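Exosome complex exonuclease RRP46 homolog (Oryza sativa Japonica Group, PDB 3HKM) probably acts in the exosome 3'->5' RNA-degrading complex, binds double-stranded DNA and single-stranded RNA, and shows hydrolytic DNase and phosphorolytic RNase activity in vitro. Local coordinates at residues P57-E63 with H97-S103; I120-C124 with L137-I141; I62-W66 with Y80-K85; C19-P23 with A125-F129. All coordinates share one frame; numbering follows the deposited sequence.

Contact 1 (P57-E63 with H97-S103)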
# COMPACT_ATOMS: atom_id res chain seq x y z
N PRO A 57 -9.17 2.09 24.20
CA PRO A 57 -10.53 2.56 23.91
C PRO A 57 -10.83 4.07 23.79
O PRO A 57 -11.96 4.41 23.45
CB PRO A 57 -11.33 1.94 25.05
CG PRO A 57 -10.65 0.60 25.26
CD PRO A 57 -9.22 0.71 24.71
N GLU A 58 -9.86 4.95 24.06
CA GLU A 58 -10.09 6.39 23.95
C GLU A 58 -9.95 6.86 22.50
O GLU A 58 -10.51 7.88 22.11
CB GLU A 58 -9.13 7.16 24.86
CG GLU A 58 -9.08 6.67 26.31
CD GLU A 58 -10.32 7.04 27.12
OE1 GLU A 58 -10.45 6.54 28.26
OE2 GLU A 58 -11.17 7.82 26.63
N LYS A 59 -9.18 6.10 21.72
CA LYS A 59 -9.01 6.36 20.29
C LYS A 59 -9.43 5.12 19.50
O LYS A 59 -9.48 4.02 20.05
CB LYS A 59 -7.54 6.69 19.99
CG LYS A 59 -7.10 8.09 20.40
CD LYS A 59 -5.59 8.26 20.23
CE LYS A 59 -4.80 7.42 21.22
NZ LYS A 59 -4.80 7.99 22.61
N ALA A 60 -9.76 5.30 18.22
CA ALA A 60 -10.15 4.18 17.37
C ALA A 60 -8.97 3.23 17.08
O ALA A 60 -7.83 3.66 16.93
CB ALA A 60 -10.77 4.67 16.07
N SER A 61 -9.27 1.94 17.01
CA SER A 61 -8.25 0.93 16.72
C SER A 61 -8.31 0.50 15.27
O SER A 61 -9.39 0.29 14.71
CB SER A 61 -8.45 -0.31 17.61
OG SER A 61 -8.44 0.05 18.98
N ILE A 62 -7.13 0.37 14.66
CA ILE A 62 -7.00 -0.20 13.33
C ILE A 62 -6.09 -1.42 13.46
O ILE A 62 -5.00 -1.31 14.02
CB ILE A 62 -6.43 0.81 12.30
CG1 ILE A 62 -7.53 1.77 11.81
CG2 ILE A 62 -5.86 0.09 11.09
CD1 ILE A 62 -7.93 2.84 12.80
N GLU A 63 -6.55 -2.57 12.99
CA GLU A 63 -5.79 -3.81 13.08
C GLU A 63 -5.64 -4.45 11.71
O GLU A 63 -6.52 -4.29 10.86
CB GLU A 63 -6.46 -4.77 14.07
CG GLU A 63 -6.78 -4.11 15.40
CD GLU A 63 -7.01 -5.11 16.52
OE1 GLU A 63 -7.40 -6.26 16.22
OE2 GLU A 63 -6.81 -4.73 17.70
N HIS A 97 -14.12 7.86 15.82
CA HIS A 97 -14.90 6.75 16.35
C HIS A 97 -14.17 6.00 17.45
O HIS A 97 -13.70 4.88 17.24
CB HIS A 97 -15.27 5.79 15.23
CG HIS A 97 -16.30 6.33 14.30
ND1 HIS A 97 -16.01 6.71 13.00
CD2 HIS A 97 -17.62 6.60 14.48
CE1 HIS A 97 -17.11 7.17 12.43
NE2 HIS A 97 -18.10 7.11 13.30
N PRO A 98 -14.09 6.61 18.64
CA PRO A 98 -13.43 6.03 19.82
C PRO A 98 -14.11 4.75 20.27
O PRO A 98 -15.30 4.56 19.97
CB PRO A 98 -13.60 7.11 20.89
CG PRO A 98 -13.84 8.37 20.12
CD PRO A 98 -14.61 7.95 18.91
N ASN A 99 -13.38 3.90 20.99
CA ASN A 99 -13.86 2.59 21.42
C ASN A 99 -14.43 1.80 20.25
O ASN A 99 -15.57 1.33 20.30
CB ASN A 99 -14.89 2.71 22.54
CG ASN A 99 -15.21 1.38 23.19
OD1 ASN A 99 -16.30 1.18 23.71
ND2 ASN A 99 -14.26 0.45 23.17
N THR A 100 -13.62 1.65 19.22
CA THR A 100 -14.04 1.01 17.99
C THR A 100 -12.85 0.28 17.34
O THR A 100 -11.72 0.73 17.46
CB THR A 100 -14.64 2.06 17.03
OG1 THR A 100 -15.90 1.61 16.53
CG2 THR A 100 -13.69 2.40 15.90
N THR A 101 -13.10 -0.83 16.68
CA THR A 101 -12.03 -1.54 16.00
C THR A 101 -12.36 -1.76 14.53
O THR A 101 -13.41 -2.31 14.19
CB THR A 101 -11.71 -2.90 16.65
OG1 THR A 101 -11.44 -2.72 18.05
CG2 THR A 101 -10.50 -3.54 15.99
N THR A 102 -11.45 -1.32 13.66
CA THR A 102 -11.54 -1.59 12.24
C THR A 102 -10.47 -2.61 11.85
O THR A 102 -9.28 -2.35 11.99
CB THR A 102 -11.39 -0.29 11.44
OG1 THR A 102 -12.44 0.62 11.82
CG2 THR A 102 -11.47 -0.55 9.95
N SER A 103 -10.90 -3.77 11.37
CA SER A 103 -9.96 -4.83 11.01
C SER A 103 -9.76 -4.89 9.51
O SER A 103 -10.71 -5.04 8.75
CB SER A 103 -10.44 -6.19 11.52
OG SER A 103 -10.74 -6.13 12.90
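Ser61-Glu63 runs parallel to Thr100-Ser103, with a 22° angle between the short strand segments. Ser61 is bracketed: its N donates to Thr100 O (2.8 Å) and its O accepts from Thr102 N (2.8 Å), the latter bond nearly straight at 174°. The ladder then moves on through Glu63 N to Thr102 O (2.9 Å). Before the strands pair, the chains stay close through turns, where Asn99 N makes a weak bond to Pro57 O and Pro98 CB lies 3.4 Å from Glu58 O.

On the sheet face of Ser61, Thr101 and Glu63, the Thr101 methyl CG2 meets the middle of the Glu63 chain, 3.8 Å from its CG. With CG2 anti to the Thr101 backbone N, the methyl faces Glu63, while OG1 (chi1 -54°), beside that N, bonds to Gly50 O. Thr102 and Ile62 occupy the opposite face. Before the strand, the amide of Asn99 passes the Pro57 ring and donates through ND2 to Thr51 OG1. The arrangement is the parallel strand pair of a beta-alpha-beta unit, whose connection runs through helix 77-91.

Contact 2 (I120-C124 with L137-I141); sequences INACC and LAVAI
Ile120 presses its branched side chain onto the methyl of Ala140, and this is the tight end of the contact. Its CG2 lies 3.6 Å from Ala140 CB, and CB of Ile120 is hardly farther from the same methyl at 3.7 Å. The branching explains the fit: CG2 is anti to the backbone N and faces the strand, while the extended CG1 arm (chi2 -175°) brings CD1 to 4.0 Å from Ala140 CB, so that one small methyl is embraced by three carbons. The next residue, Asn121, reaches over the strand backbone with its amide, CG 3.7 Å from Ala140 N. An alanine here, lacking the amide, would probably leave the peptide of Ala140 without its polar neighbour and open a gap between helix and strand.

Such close approach, 7.4 Å between the short axes and nearly antiparallel at 164°, rests on alanines at the strand positions facing the helix. It belongs to the layered alpha/beta build of the RNase PH fold: helix 115-130 has the sheet containing strands 29-35 and 38-49 on one flank and strand 138-145 of the second sheet on another.

Toward Cys124 the fit is looser. Its CB is 4.5 Å from Ala138 CB. Cys124 SG, anti to the backbone N, accepts a long bond from Ala138 N (3.4 Å, 162°) and passes Leu137 CG at 4.1 Å. Ala138 O is buried with no partner in the model. Leu137, partly exposed, marks the solvent side, where Arg227 of helix 205-229 also touches it.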
# COMPACT_ATOMS: atom_id res chain seq x y z
N ILE A 120 -0.63 -1.56 0.06
CA ILE A 120 -0.92 -0.26 0.64
C ILE A 120 -2.04 0.49 -0.10
O ILE A 120 -3.03 0.90 0.49
CB ILE A 120 0.38 0.60 0.70
CG1 ILE A 120 1.35 -0.02 1.72
CG2 ILE A 120 0.06 2.05 1.06
CD1 ILE A 120 2.60 0.79 1.97
N ASN A 121 -1.87 0.67 -1.41
CA ASN A 121 -2.88 1.31 -2.25
C ASN A 121 -4.23 0.61 -2.19
O ASN A 121 -5.28 1.25 -2.10
CB ASN A 121 -2.40 1.34 -3.70
CG ASN A 121 -1.13 2.14 -3.88
OD1 ASN A 121 -0.25 1.76 -4.64
ND2 ASN A 121 -1.03 3.25 -3.17
N ALA A 122 -4.19 -0.72 -2.27
CA ALA A 122 -5.38 -1.55 -2.15
C ALA A 122 -6.15 -1.24 -0.87
O ALA A 122 -7.38 -1.14 -0.87
CB ALA A 122 -4.97 -3.01 -2.16
N CYS A 123 -5.41 -1.09 0.22
CA CYS A 123 -5.99 -0.91 1.54
C CYS A 123 -6.53 0.48 1.72
O CYS A 123 -7.52 0.68 2.42
CB CYS A 123 -4.97 -1.23 2.63
SG CYS A 123 -4.80 -2.99 2.95
N CYS A 124 -5.87 1.45 1.08
CA CYS A 124 -6.37 2.82 1.12
C CYS A 124 -7.71 2.92 0.40
O CYS A 124 -8.60 3.66 0.82
CB CYS A 124 -5.38 3.80 0.48
SG CYS A 124 -6.02 5.49 0.37
N LEU A 137 -5.39 10.51 1.72
CA LEU A 137 -5.09 9.30 0.95
C LEU A 137 -3.64 8.86 1.15
O LEU A 137 -2.75 9.69 1.35
CB LEU A 137 -5.31 9.56 -0.54
CG LEU A 137 -6.64 9.24 -1.20
CD1 LEU A 137 -7.82 9.76 -0.40
CD2 LEU A 137 -6.65 9.78 -2.62
N ALA A 138 -3.41 7.55 1.10
CA ALA A 138 -2.05 7.02 1.03
C ALA A 138 -1.82 6.44 -0.37
O ALA A 138 -2.54 5.54 -0.81
CB ALA A 138 -1.82 5.97 2.09
N VAL A 139 -0.81 6.95 -1.06
CA VAL A 139 -0.45 6.45 -2.38
C VAL A 139 1.01 5.97 -2.35
O VAL A 139 1.93 6.76 -2.17
CB VAL A 139 -0.68 7.53 -3.49
CG1 VAL A 139 0.09 7.21 -4.75
CG2 VAL A 139 -2.16 7.66 -3.80
N ALA A 140 1.20 4.66 -2.49
CA ALA A 140 2.53 4.07 -2.36
C ALA A 140 3.11 3.67 -3.71
O ALA A 140 2.38 3.27 -4.61
CB ALA A 140 2.47 2.86 -1.44
N ILE A 141 4.43 3.78 -3.84
CA ILE A 141 5.11 3.42 -5.08
C ILE A 141 6.45 2.75 -4.81
O ILE A 141 7.27 3.28 -4.06
CB ILE A 141 5.35 4.65 -5.99
CG1 ILE A 141 4.02 5.32 -6.36
CG2 ILE A 141 6.11 4.24 -7.24
CD1 ILE A 141 4.19 6.59 -7.18

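Contact 3 (I62-W66 with Y80-K85); sequences IEVVW and YEMTLK
Trp66 lays one face of its indole under the CB of Tyr80, which stands 4.2 Å from the centroid of the five-membered ring and 22° off its normal, a CH-pi contact. Leu84 comes in at the indole edge, its CD2 3.6 Å from Trp66 CD1 and 3.9 Å from Val64 CG1. NE1 of the indole is buried without a partner. Glu81 slides past Trp66 in the opposite direction, and the packing is tight, perhaps strained, with the two CB atoms 3.3 Å apart. Its chain, extended from a CG anti to the backbone N (chi1 175°), carries OE1 to the strand backbone, where Trp66 N donates to it from above the carboxylate plane (3.1 Å, 163°). An alanine here would probably leave that N-H without its acceptor and Trp66 CB less closely packed. Lys85 runs alongside Val64, with CG 3.8 Å from Val64 CG2.

The helix lies nearly antiparallel along a strand at the edge of its sheet. Val65 bonds on the inner side to Val104 and Leu106 of strand 100-110, on which Trp66 packs through Leu106 and Val108, while Tyr80 and Leu84 lean on Leu116 and Ile120 of helix 115-130.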
# COMPACT_ATOMS: atom_id res chain seq x y z
N ILE A 62 -7.13 0.37 14.66
CA ILE A 62 -7.00 -0.20 13.33
C ILE A 62 -6.09 -1.42 13.46
O ILE A 62 -5.00 -1.31 14.02
CB ILE A 62 -6.43 0.81 12.30
CG1 ILE A 62 -7.53 1.77 11.81
CG2 ILE A 62 -5.86 0.09 11.09
CD1 ILE A 62 -7.93 2.84 12.80
N GLU A 63 -6.55 -2.57 12.99
CA GLU A 63 -5.79 -3.81 13.08
C GLU A 63 -5.64 -4.45 11.71
O GLU A 63 -6.52 -4.29 10.86
CB GLU A 63 -6.46 -4.77 14.07
CG GLU A 63 -6.78 -4.11 15.40
CD GLU A 63 -7.01 -5.11 16.52
OE1 GLU A 63 -7.40 -6.26 16.22
OE2 GLU A 63 -6.81 -4.73 17.70
N VAL A 64 -4.55 -5.18 11.48
CA VAL A 64 -4.27 -5.73 10.16
C VAL A 64 -3.66 -7.14 10.19
O VAL A 64 -2.75 -7.43 10.97
CB VAL A 64 -3.33 -4.80 9.36
CG1 VAL A 64 -3.33 -5.18 7.88
CG2 VAL A 64 -3.74 -3.34 9.54
N VAL A 65 -4.18 -8.02 9.35
CA VAL A 65 -3.60 -9.34 9.18
C VAL A 65 -3.24 -9.54 7.71
O VAL A 65 -4.09 -9.41 6.83
CB VAL A 65 -4.50 -10.48 9.74
CG1 VAL A 65 -5.90 -9.99 10.02
CG2 VAL A 65 -4.50 -11.70 8.81
N TRP A 66 -1.97 -9.84 7.48
CA TRP A 66 -1.42 -10.03 6.15
C TRP A 66 -1.44 -11.52 5.86
O TRP A 66 -0.88 -12.31 6.62
CB TRP A 66 0.02 -9.51 6.12
CG TRP A 66 0.41 -8.80 4.85
CD1 TRP A 66 0.33 -7.46 4.60
CD2 TRP A 66 0.96 -9.40 3.68
NE1 TRP A 66 0.79 -7.18 3.34
CE2 TRP A 66 1.19 -8.35 2.75
CE3 TRP A 66 1.29 -10.71 3.32
CZ2 TRP A 66 1.72 -8.58 1.49
CZ3 TRP A 66 1.81 -10.93 2.07
CH2 TRP A 66 2.03 -9.88 1.17
N TYR A 80 5.95 -6.76 6.13
CA TYR A 80 4.99 -6.05 5.30
C TYR A 80 3.72 -5.80 6.09
O TYR A 80 3.14 -4.71 6.03
CB TYR A 80 4.66 -6.85 4.03
CG TYR A 80 5.76 -6.82 2.98
CD1 TYR A 80 6.86 -5.99 3.12
CD2 TYR A 80 5.67 -7.62 1.84
CE1 TYR A 80 7.86 -5.96 2.16
CE2 TYR A 80 6.66 -7.59 0.88
CZ TYR A 80 7.75 -6.76 1.04
OH TYR A 80 8.74 -6.73 0.09
N GLU A 81 3.30 -6.81 6.84
CA GLU A 81 2.12 -6.72 7.69
C GLU A 81 2.30 -5.58 8.68
O GLU A 81 1.36 -4.82 8.94
CB GLU A 81 1.91 -8.04 8.45
CG GLU A 81 0.78 -8.03 9.47
CD GLU A 81 0.60 -9.37 10.18
OE1 GLU A 81 -0.54 -9.88 10.23
OE2 GLU A 81 1.60 -9.91 10.68
N MET A 82 3.52 -5.47 9.20
CA MET A 82 3.90 -4.45 10.17
C MET A 82 3.91 -3.06 9.55
O MET A 82 3.30 -2.13 10.09
CB MET A 82 5.28 -4.78 10.76
CG MET A 82 5.67 -4.00 12.01
SD MET A 82 6.22 -2.29 11.70
CE MET A 82 7.62 -2.57 10.61
N THR A 83 4.59 -2.91 8.42
CA THR A 83 4.65 -1.62 7.75
C THR A 83 3.25 -1.13 7.41
O THR A 83 2.91 0.02 7.67
CB THR A 83 5.52 -1.68 6.48
OG1 THR A 83 6.78 -2.28 6.79
CG2 THR A 83 5.75 -0.28 5.94
N LEU A 84 2.45 -2.02 6.84
CA LEU A 84 1.05 -1.75 6.48
C LEU A 84 0.24 -1.23 7.68
O LEU A 84 -0.50 -0.26 7.55
CB LEU A 84 0.41 -3.00 5.88
CG LEU A 84 -0.99 -2.94 5.26
CD1 LEU A 84 -1.10 -1.83 4.22
CD2 LEU A 84 -1.33 -4.29 4.66
N LYS A 85 0.39 -1.87 8.84
CA LYS A 85 -0.31 -1.45 10.06
C LYS A 85 0.15 -0.05 10.51
O LYS A 85 -0.66 0.77 10.90
CB LYS A 85 -0.11 -2.49 11.18
CG LYS A 85 -1.24 -2.57 12.25
CD LYS A 85 -0.85 -3.53 13.39
CE LYS A 85 -2.03 -3.96 14.28
NZ LYS A 85 -2.63 -5.30 13.95

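Contact 4 (C19-P23 with A125-F129); sequences CTRNP and AALVF
The guanidinium of Arg21 has one face on Phe129, whose CB stands 3.2 Å above the centre of the group. The Phe129 ring in turn carries Arg21 NE over a face, with NE 3.6 Å from ring atom CG, and Asn22 N lies over the same face. The planes are 29° from parallel, the guanidinium centred over CB and NE reaching over the ring, and the two side chains slide past each other in opposite directions. Around the rim near CE2 and CZ, the Asn22 side chain is modelled too close to the ring, as is Arg21 CD near CD1, and the details there are doubtful.

Arg21 gets there by folding. After a first torsion that sends CG away from the backbone N, the chain bends at chi2 (76°) and again at chi3, which brings the planar end back across Phe129 and on to the helix. Arg21 NH2 then makes a weak bond to Ala125 O (3.4 Å), an oxygen that also accepts the helical bond from Phe129 N (3.0 Å). A second weak bond from NH2 goes to Ser30 O. Ala125 CB lies 4.1 Å from Arg21 NH2.

Strand 17-21 is an outermost strand of the five-stranded sheet, next to strand 29-35. Helix 115-130 reaches it here with its last turns, while Ala126 and Leu127 pack on Val44 of strand 38-49.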
# COMPACT_ATOMS: atom_id res chain seq x y z
N CYS A 19 -9.16 -1.88 -10.30
CA CYS A 19 -9.78 -2.22 -9.02
C CYS A 19 -11.26 -2.56 -9.16
O CYS A 19 -12.04 -1.78 -9.68
CB CYS A 19 -9.60 -1.09 -8.00
SG CYS A 19 -10.31 -1.44 -6.37
N THR A 20 -11.64 -3.74 -8.68
CA THR A 20 -13.05 -4.03 -8.54
C THR A 20 -13.52 -3.55 -7.17
O THR A 20 -13.00 -3.98 -6.14
CB THR A 20 -13.38 -5.51 -8.73
OG1 THR A 20 -14.57 -5.83 -7.99
CG2 THR A 20 -12.25 -6.35 -8.24
N ARG A 21 -14.49 -2.64 -7.19
CA ARG A 21 -15.17 -2.15 -6.00
C ARG A 21 -15.81 -3.28 -5.20
O ARG A 21 -16.55 -4.09 -5.75
CB ARG A 21 -16.26 -1.15 -6.42
CG ARG A 21 -16.96 -0.44 -5.28
CD ARG A 21 -16.07 0.63 -4.71
NE ARG A 21 -14.85 0.05 -4.15
CZ ARG A 21 -13.86 0.77 -3.63
NH1 ARG A 21 -13.93 2.09 -3.61
NH2 ARG A 21 -12.79 0.16 -3.13
N ASN A 22 -15.52 -3.30 -3.90
CA ASN A 22 -16.02 -4.30 -2.95
C ASN A 22 -16.55 -5.62 -3.51
O ASN A 22 -17.76 -5.82 -3.62
CB ASN A 22 -17.08 -3.69 -2.04
CG ASN A 22 -18.36 -3.37 -2.77
OD1 ASN A 22 -18.34 -3.08 -3.97
ND2 ASN A 22 -19.47 -3.41 -2.06
N PRO A 23 -15.64 -6.54 -3.83
CA PRO A 23 -16.05 -7.87 -4.25
C PRO A 23 -16.77 -8.61 -3.11
O PRO A 23 -17.66 -9.42 -3.36
CB PRO A 23 -14.72 -8.57 -4.56
CG PRO A 23 -13.70 -7.47 -4.67
CD PRO A 23 -14.17 -6.39 -3.78
N ALA A 125 -7.84 2.16 -0.68
CA ALA A 125 -9.09 2.14 -1.44
C ALA A 125 -10.22 1.48 -0.66
O ALA A 125 -11.34 1.98 -0.64
CB ALA A 125 -8.89 1.45 -2.77
N ALA A 126 -9.92 0.35 -0.02
CA ALA A 126 -10.92 -0.38 0.75
C ALA A 126 -11.40 0.39 1.99
O ALA A 126 -12.59 0.37 2.31
CB ALA A 126 -10.40 -1.74 1.14
N LEU A 127 -10.49 1.08 2.67
CA LEU A 127 -10.87 1.95 3.79
C LEU A 127 -11.83 3.04 3.35
O LEU A 127 -12.82 3.33 4.01
CB LEU A 127 -9.63 2.62 4.40
CG LEU A 127 -8.63 1.75 5.15
CD1 LEU A 127 -7.32 2.50 5.30
CD2 LEU A 127 -9.19 1.36 6.51
N VAL A 128 -11.50 3.68 2.23
CA VAL A 128 -12.36 4.72 1.68
C VAL A 128 -13.74 4.14 1.39
O VAL A 128 -14.76 4.76 1.71
CB VAL A 128 -11.76 5.33 0.40
CG1 VAL A 128 -12.80 6.15 -0.33
CG2 VAL A 128 -10.55 6.16 0.74
N PHE A 129 -13.77 2.95 0.80
CA PHE A 129 -15.03 2.32 0.45
C PHE A 129 -15.84 1.88 1.67
O PHE A 129 -17.06 1.84 1.61
CB PHE A 129 -14.83 1.13 -0.47
CG PHE A 129 -16.12 0.47 -0.86
CD1 PHE A 129 -17.01 1.11 -1.72
CD2 PHE A 129 -16.47 -0.77 -0.35
CE1 PHE A 129 -18.21 0.52 -2.07
CE2 PHE A 129 -17.67 -1.36 -0.70
CZ PHE A 129 -18.54 -0.72 -1.57

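In the fold
Contacts 1, 3 and 4 all reach the five-stranded sheet, whereas contact 2 joins helix 115-130 to the second, antiparallel sheet and is the most buried, centred about 4 Å from the centre of the chain. Contacts 1 and 3 share Ile62 and Glu63 on strand 61-67: backbone bonds dominate the first, at the periphery, and aromatic and aliphatic packing the second, which adds a carboxylate bond to the strand backbone. Contacts 2 and 4 use successive turns of helix 115-130, mostly small groups inside giving way to an arginine over a phenylalanine farther out. Contacts 2 and 3 touch through Leu84, whose CD1 is 3.9 Å from Ile120 CA, joining helix 77-91 to helix 115-130.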